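SusD homolog (Bacteroides thetaiotaomicron, PDB 3SGH) probably binds glycans at the cell surface as a SusD-like outer-membrane lipoprotein that helps in their uptake. Local coordinates at residues 189-194 with 315-320; 322-327 with 346-351. All coordinates share one frame; numbering follows the deposited sequence.

How the interactions relate
Both contacts lie in the helical body of the SusD-like chain, and both use helix 319-331. Interaction 1 comes first along the chain. It closes a long loop of 120 residues, bringing strand 314-317 and the start of helix 319-331 back against helix 181-198. Interaction 2 follows in series, with no overlap, and spans just 18 residues between its segments. It pairs helix 319-331 with helix 340-354. The two centres are about 11 Å apart and the contacts touch. Leu193 packs on Leu325, and Ala320 lies against Gly347. Helix 319-331 therefore ties helix 181-198 to helix 340-354.

Interaction 1. Residues 189-194 with 315-320; sequences NTLKLR and PVMYAA
This is a buried, mostly apolar contact in which the selenomethionine side chain of Met317, at the end of strand 314-317, reaches across to helix 181-198. Its CG is anti to the backbone N (chi1 180°), which extends the chain toward the helix, and a bend at chi3 turns the methyl aside. The selenium lies alongside Thr190, with SE 3.6 Å from Thr190 CG2. The methyl covers one face of the Arg194 guanidinium, off-centre, with Met317 CE 3.3 Å from Arg194 NH2. It also meets the helix at Leu191, where Met317 CE is 4.3 Å from Leu191 CB.

Polar bonds hold the side chains that Met317 touches. A water accepts a weak bond from Arg194 NH2 at 3.0 Å and donates to Val316 O at 2.9 Å. Arg194 NE forms a salt bridge with Glu321, and NH1 bonds to the Tyr111 hydroxyl, so the guanidinium is held on several sides. Thr190 OG1 bonds to Lys186 O and Met220 N.

Val316 and Met317 both face Ser227 of the antiparallel strand 227-229, a classic beta bulge, and Met317 of the bulge packs against helix 181-198.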
loop_
_atom_site.group_PDB
_atom_site.type_symbol
_atom_site.label_atom_id
_atom_site.label_comp_id
_atom_site.label_asym_id
_atom_site.label_seq_id
_atom_site.Cartn_x
_atom_site.Cartn_y
_atom_site.Cartn_z
ATOM N N ASN A 189 -1.465 15.832 4.566
ATOM C CA ASN A 189 -2.721 15.632 5.314
ATOM C C ASN A 189 -3.430 14.354 4.940
ATOM O O ASN A 189 -4.036 13.709 5.799
ATOM C CB ASN A 189 -3.634 16.853 5.170
ATOM C CG ASN A 189 -3.200 17.987 6.098
ATOM O OD1 ASN A 189 -3.170 17.815 7.309
ATOM N ND2 ASN A 189 -2.849 19.135 5.526
ATOM N N THR A 190 -3.316 13.933 3.684
ATOM C CA THR A 190 -3.969 12.706 3.254
ATOM C C THR A 190 -3.217 11.511 3.870
ATOM O O THR A 190 -3.821 10.525 4.293
ATOM C CB THR A 190 -4.024 12.578 1.718
ATOM O OG1 THR A 190 -4.676 13.721 1.143
ATOM C CG2 THR A 190 -4.774 11.327 1.289
ATOM N N LEU A 191 -1.907 11.622 3.942
ATOM C CA LEU A 191 -1.093 10.598 4.636
ATOM C C LEU A 191 -1.431 10.537 6.100
ATOM O O LEU A 191 -1.601 9.434 6.682
ATOM C CB LEU A 191 0.390 10.931 4.530
ATOM C CG LEU A 191 1.379 9.969 5.204
ATOM C CD1 LEU A 191 1.254 8.517 4.692
ATOM C CD2 LEU A 191 2.828 10.495 5.061
ATOM N N LYS A 192 -1.580 11.709 6.691
ATOM C CA LYS A 192 -1.998 11.809 8.091
ATOM C C LYS A 192 -3.334 11.088 8.266
ATOM O O LYS A 192 -3.505 10.308 9.183
ATOM C CB LYS A 192 -2.089 13.251 8.548
ATOM C CG LYS A 192 -2.483 13.427 10.020
ATOM C CD LYS A 192 -2.321 14.923 10.398
ATOM C CE LYS A 192 -2.768 15.203 11.811
ATOM N NZ LYS A 192 -2.507 16.605 12.255
ATOM N N LEU A 193 -4.264 11.303 7.344
ATOM C CA LEU A 193 -5.570 10.621 7.417
ATOM C C LEU A 193 -5.466 9.099 7.195
ATOM O O LEU A 193 -6.120 8.321 7.931
ATOM C CB LEU A 193 -6.551 11.247 6.435
ATOM C CG LEU A 193 -7.960 10.701 6.408
ATOM C CD1 LEU A 193 -8.585 10.825 7.802
ATOM C CD2 LEU A 193 -8.792 11.477 5.366
ATOM N N ARG A 194 -4.636 8.678 6.245
ATOM C CA ARG A 194 -4.356 7.219 6.033
ATOM C C ARG A 194 -3.857 6.560 7.311
ATOM O O ARG A 194 -4.364 5.497 7.755
ATOM C CB ARG A 194 -3.319 7.005 4.952
ATOM C CG ARG A 194 -2.962 5.530 4.758
ATOM C CD ARG A 194 -1.699 5.375 3.899
ATOM N NE ARG A 194 -1.929 5.681 2.498
ATOM C CZ ARG A 194 -0.966 5.627 1.556
ATOM N NH1 ARG A 194 0.291 5.314 1.883
ATOM N NH2 ARG A 194 -1.236 5.927 0.315
ATOM N N PRO A 315 2.733 5.305 -9.588
ATOM C CA PRO A 315 1.873 6.071 -8.675
ATOM C C PRO A 315 2.314 6.012 -7.221
ATOM O O PRO A 315 2.943 5.028 -6.788
ATOM C CB PRO A 315 0.518 5.397 -8.801
ATOM C CG PRO A 315 0.816 4.031 -9.194
ATOM C CD PRO A 315 2.053 4.069 -10.051
ATOM N N VAL A 316 2.016 7.071 -6.476
ATOM C CA VAL A 316 2.286 7.130 -5.052
ATOM C C VAL A 316 0.947 7.162 -4.286
ATOM O O VAL A 316 0.682 6.290 -3.464
ATOM C CB VAL A 316 3.143 8.308 -4.654
ATOM C CG1 VAL A 316 3.378 8.275 -3.098
ATOM C CG2 VAL A 316 4.485 8.328 -5.463
HETATM N N MSE A 317 0.090 8.138 -4.570
HETATM C CA MSE A 317 -1.129 8.265 -3.818
HETATM C C MSE A 317 -2.152 9.000 -4.638
HETATM O O MSE A 317 -1.837 10.058 -5.208
HETATM C CB MSE A 317 -0.836 9.033 -2.530
HETATM C CG MSE A 317 -2.065 9.231 -1.651
HETATM SE SE MSE A 317 -1.614 10.434 -0.118
HETATM C CE MSE A 317 -0.641 9.155 0.778
ATOM N N TYR A 318 -3.362 8.468 -4.695
ATOM C CA TYR A 318 -4.414 9.010 -5.534
ATOM C C TYR A 318 -5.423 9.824 -4.764
ATOM O O TYR A 318 -5.736 9.519 -3.613
ATOM C CB TYR A 318 -5.183 7.879 -6.200
ATOM C CG TYR A 318 -4.423 6.982 -7.152
ATOM C CD1 TYR A 318 -3.875 7.459 -8.317
ATOM C CD2 TYR A 318 -4.242 5.662 -6.866
ATOM C CE1 TYR A 318 -3.222 6.641 -9.206
ATOM C CE2 TYR A 318 -3.601 4.821 -7.785
ATOM C CZ TYR A 318 -3.117 5.305 -8.952
ATOM O OH TYR A 318 -2.484 4.420 -9.826
ATOM N N ALA A 319 -5.984 10.841 -5.427
ATOM C CA ALA A 319 -6.995 11.680 -4.807
ATOM C C ALA A 319 -8.188 10.830 -4.307
ATOM O O ALA A 319 -8.787 11.144 -3.261
ATOM C CB ALA A 319 -7.458 12.794 -5.761
ATOM N N ALA A 320 -8.514 9.756 -5.045
ATOM C CA ALA A 320 -9.609 8.851 -4.648
ATOM C C ALA A 320 -9.437 8.318 -3.220
ATOM O O ALA A 320 -10.425 8.144 -2.504
ATOM C CB ALA A 320 -9.756 7.676 -5.673
HETATM O O HOH W 1 0.194 4.185 -1.589
#

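Interaction 2. Residues 322-327 with 346-351; sequences AAFLRA and KGVRLS
The Phe324 ring lays one face over the backbone of Gly347. Gly347 CA sits 3.9 Å from the ring centroid and 27° off the ring normal, a CH-pi contact displaced toward the rim. The far end of the ring reaches the next peptide, with Phe324 CZ 3.4 Å from Gly347 C. It also meets Val348, whose CG2 branch lies 3.9 Å from Phe324 CZ. The second flat group is the Arg326 guanidinium. Ala322 O lies at its edge, in its plane, and takes a bond from Arg326 NE at 3.0 Å with an N-H...O angle of 157°. The same oxygen accepts the helical bond from Arg326 N on the other face of its carbonyl plane. Two donors thus share one oxygen, and the NE bond helps to fix the guanidinium along its own helix.

Ala323 CB points at the other helix and comes within 3.6 Å of Gly347 N. With no side chain at Gly347, the two backbones approach closely, and the CA atoms of Ala323 and Gly347 are 4.9 Å apart. Lys346 CE lies near Arg326 NH2. Glu221 serves both basic residues: its carboxylate forms a salt bridge with Arg326 NH1, and its backbone O accepts from Lys346 NZ. This probably eases the closeness of the two positive charges.

The helices run nearly antiparallel, at 165°. Helix 403-417 packs on Phe324 and Ser351, helix 360-364 on Val348, and helix 181-198 on Ala322 and Arg326. This is consistent with the alpha-alpha superhelix of the protein.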
loop_
_atom_site.group_PDB
_atom_site.type_symbol
_atom_site.label_atom_id
_atom_site.label_comp_id
_atom_site.label_asym_id
_atom_site.label_seq_id
_atom_site.Cartn_x
_atom_site.Cartn_y
_atom_site.Cartn_z
ATOM N N ALA A 322 -8.251 9.751 -0.579
ATOM C CA ALA A 322 -8.725 10.733 0.421
ATOM C C ALA A 322 -10.235 10.711 0.586
ATOM O O ALA A 322 -10.763 10.920 1.718
ATOM C CB ALA A 322 -8.247 12.165 0.093
ATOM N N ALA A 323 -10.947 10.471 -0.507
ATOM C CA ALA A 323 -12.408 10.397 -0.451
ATOM C C ALA A 323 -12.815 9.126 0.303
ATOM O O ALA A 323 -13.667 9.159 1.188
ATOM C CB ALA A 323 -12.987 10.420 -1.831
ATOM N N PHE A 324 -12.186 7.991 -0.022
ATOM C CA PHE A 324 -12.558 6.727 0.633
ATOM C C PHE A 324 -12.163 6.687 2.102
ATOM O O PHE A 324 -12.854 6.058 2.886
ATOM C CB PHE A 324 -12.009 5.488 -0.096
ATOM C CG PHE A 324 -12.672 5.212 -1.414
ATOM C CD1 PHE A 324 -14.003 4.775 -1.482
ATOM C CD2 PHE A 324 -11.965 5.369 -2.583
ATOM C CE1 PHE A 324 -14.588 4.543 -2.704
ATOM C CE2 PHE A 324 -12.532 5.113 -3.827
ATOM C CZ PHE A 324 -13.847 4.705 -3.895
ATOM N N LEU A 325 -11.065 7.354 2.469
ATOM C CA LEU A 325 -10.673 7.462 3.881
ATOM C C LEU A 325 -11.750 8.234 4.664
ATOM O O LEU A 325 -12.173 7.821 5.766
ATOM C CB LEU A 325 -9.313 8.159 3.981
ATOM C CG LEU A 325 -8.113 7.273 3.545
ATOM C CD1 LEU A 325 -6.905 8.130 3.366
ATOM C CD2 LEU A 325 -7.858 6.123 4.518
ATOM N N ARG A 326 -12.218 9.343 4.076
ATOM C CA ARG A 326 -13.282 10.155 4.674
ATOM C C ARG A 326 -14.604 9.396 4.719
ATOM O O ARG A 326 -15.366 9.542 5.668
ATOM C CB ARG A 326 -13.422 11.517 3.935
ATOM C CG ARG A 326 -12.263 12.456 4.264
ATOM C CD ARG A 326 -12.358 13.777 3.540
ATOM N NE ARG A 326 -12.122 13.615 2.118
ATOM C CZ ARG A 326 -12.234 14.586 1.216
ATOM N NH1 ARG A 326 -12.571 15.818 1.591
ATOM N NH2 ARG A 326 -11.990 14.341 -0.055
ATOM N N ALA A 327 -14.883 8.558 3.728
ATOM C CA ALA A 327 -16.108 7.767 3.752
ATOM C C ALA A 327 -16.087 6.853 4.967
ATOM O O ALA A 327 -17.059 6.772 5.685
ATOM C CB ALA A 327 -16.273 6.957 2.447
ATOM N N LYS A 346 -17.891 10.029 -4.529
ATOM C CA LYS A 346 -16.796 10.918 -4.945
ATOM C C LYS A 346 -15.563 10.086 -5.274
ATOM O O LYS A 346 -14.908 10.295 -6.313
ATOM C CB LYS A 346 -16.488 11.956 -3.834
ATOM C CG LYS A 346 -15.440 12.948 -4.212
ATOM C CD LYS A 346 -15.019 13.815 -3.003
ATOM C CE LYS A 346 -13.712 14.519 -3.304
ATOM N NZ LYS A 346 -13.875 15.636 -4.255
ATOM N N GLY A 347 -15.244 9.143 -4.399
ATOM C CA GLY A 347 -14.096 8.256 -4.568
ATOM C C GLY A 347 -14.164 7.447 -5.855
ATOM O O GLY A 347 -13.165 7.336 -6.595
ATOM N N VAL A 348 -15.331 6.863 -6.115
ATOM C CA VAL A 348 -15.517 6.038 -7.319
ATOM C C VAL A 348 -15.356 6.927 -8.549
ATOM O O VAL A 348 -14.644 6.573 -9.488
ATOM C CB VAL A 348 -16.882 5.351 -7.342
ATOM C CG1 VAL A 348 -17.039 4.537 -8.625
ATOM C CG2 VAL A 348 -17.014 4.432 -6.112
ATOM N N ARG A 349 -15.961 8.125 -8.525
ATOM C CA ARG A 349 -15.852 9.023 -9.692
ATOM C C ARG A 349 -14.408 9.531 -9.900
ATOM O O ARG A 349 -13.935 9.622 -11.032
ATOM C CB ARG A 349 -16.809 10.200 -9.574
ATOM C CG ARG A 349 -18.278 9.811 -9.720
ATOM C CD ARG A 349 -19.172 11.045 -9.611
ATOM N NE ARG A 349 -20.549 10.601 -9.459
ATOM C CZ ARG A 349 -21.310 10.219 -10.466
ATOM N NH1 ARG A 349 -20.849 10.279 -11.709
ATOM N NH2 ARG A 349 -22.549 9.800 -10.234
ATOM N N LEU A 350 -13.686 9.799 -8.813
ATOM C CA LEU A 350 -12.276 10.194 -8.909
ATOM C C LEU A 350 -11.414 9.096 -9.510
ATOM O O LEU A 350 -10.470 9.352 -10.235
ATOM C CB LEU A 350 -11.697 10.557 -7.526
ATOM C CG LEU A 350 -12.085 11.946 -7.037
ATOM C CD1 LEU A 350 -11.522 12.039 -5.647
ATOM C CD2 LEU A 350 -11.518 13.019 -7.971
ATOM N N SER A 351 -11.720 7.858 -9.154
ATOM C CA SER A 351 -10.953 6.704 -9.623
ATOM C C SER A 351 -11.134 6.535 -11.115
ATOM O O SER A 351 -10.167 6.311 -11.854
ATOM C CB SER A 351 -11.486 5.461 -8.906
ATOM O OG SER A 351 -10.856 4.303 -9.394
#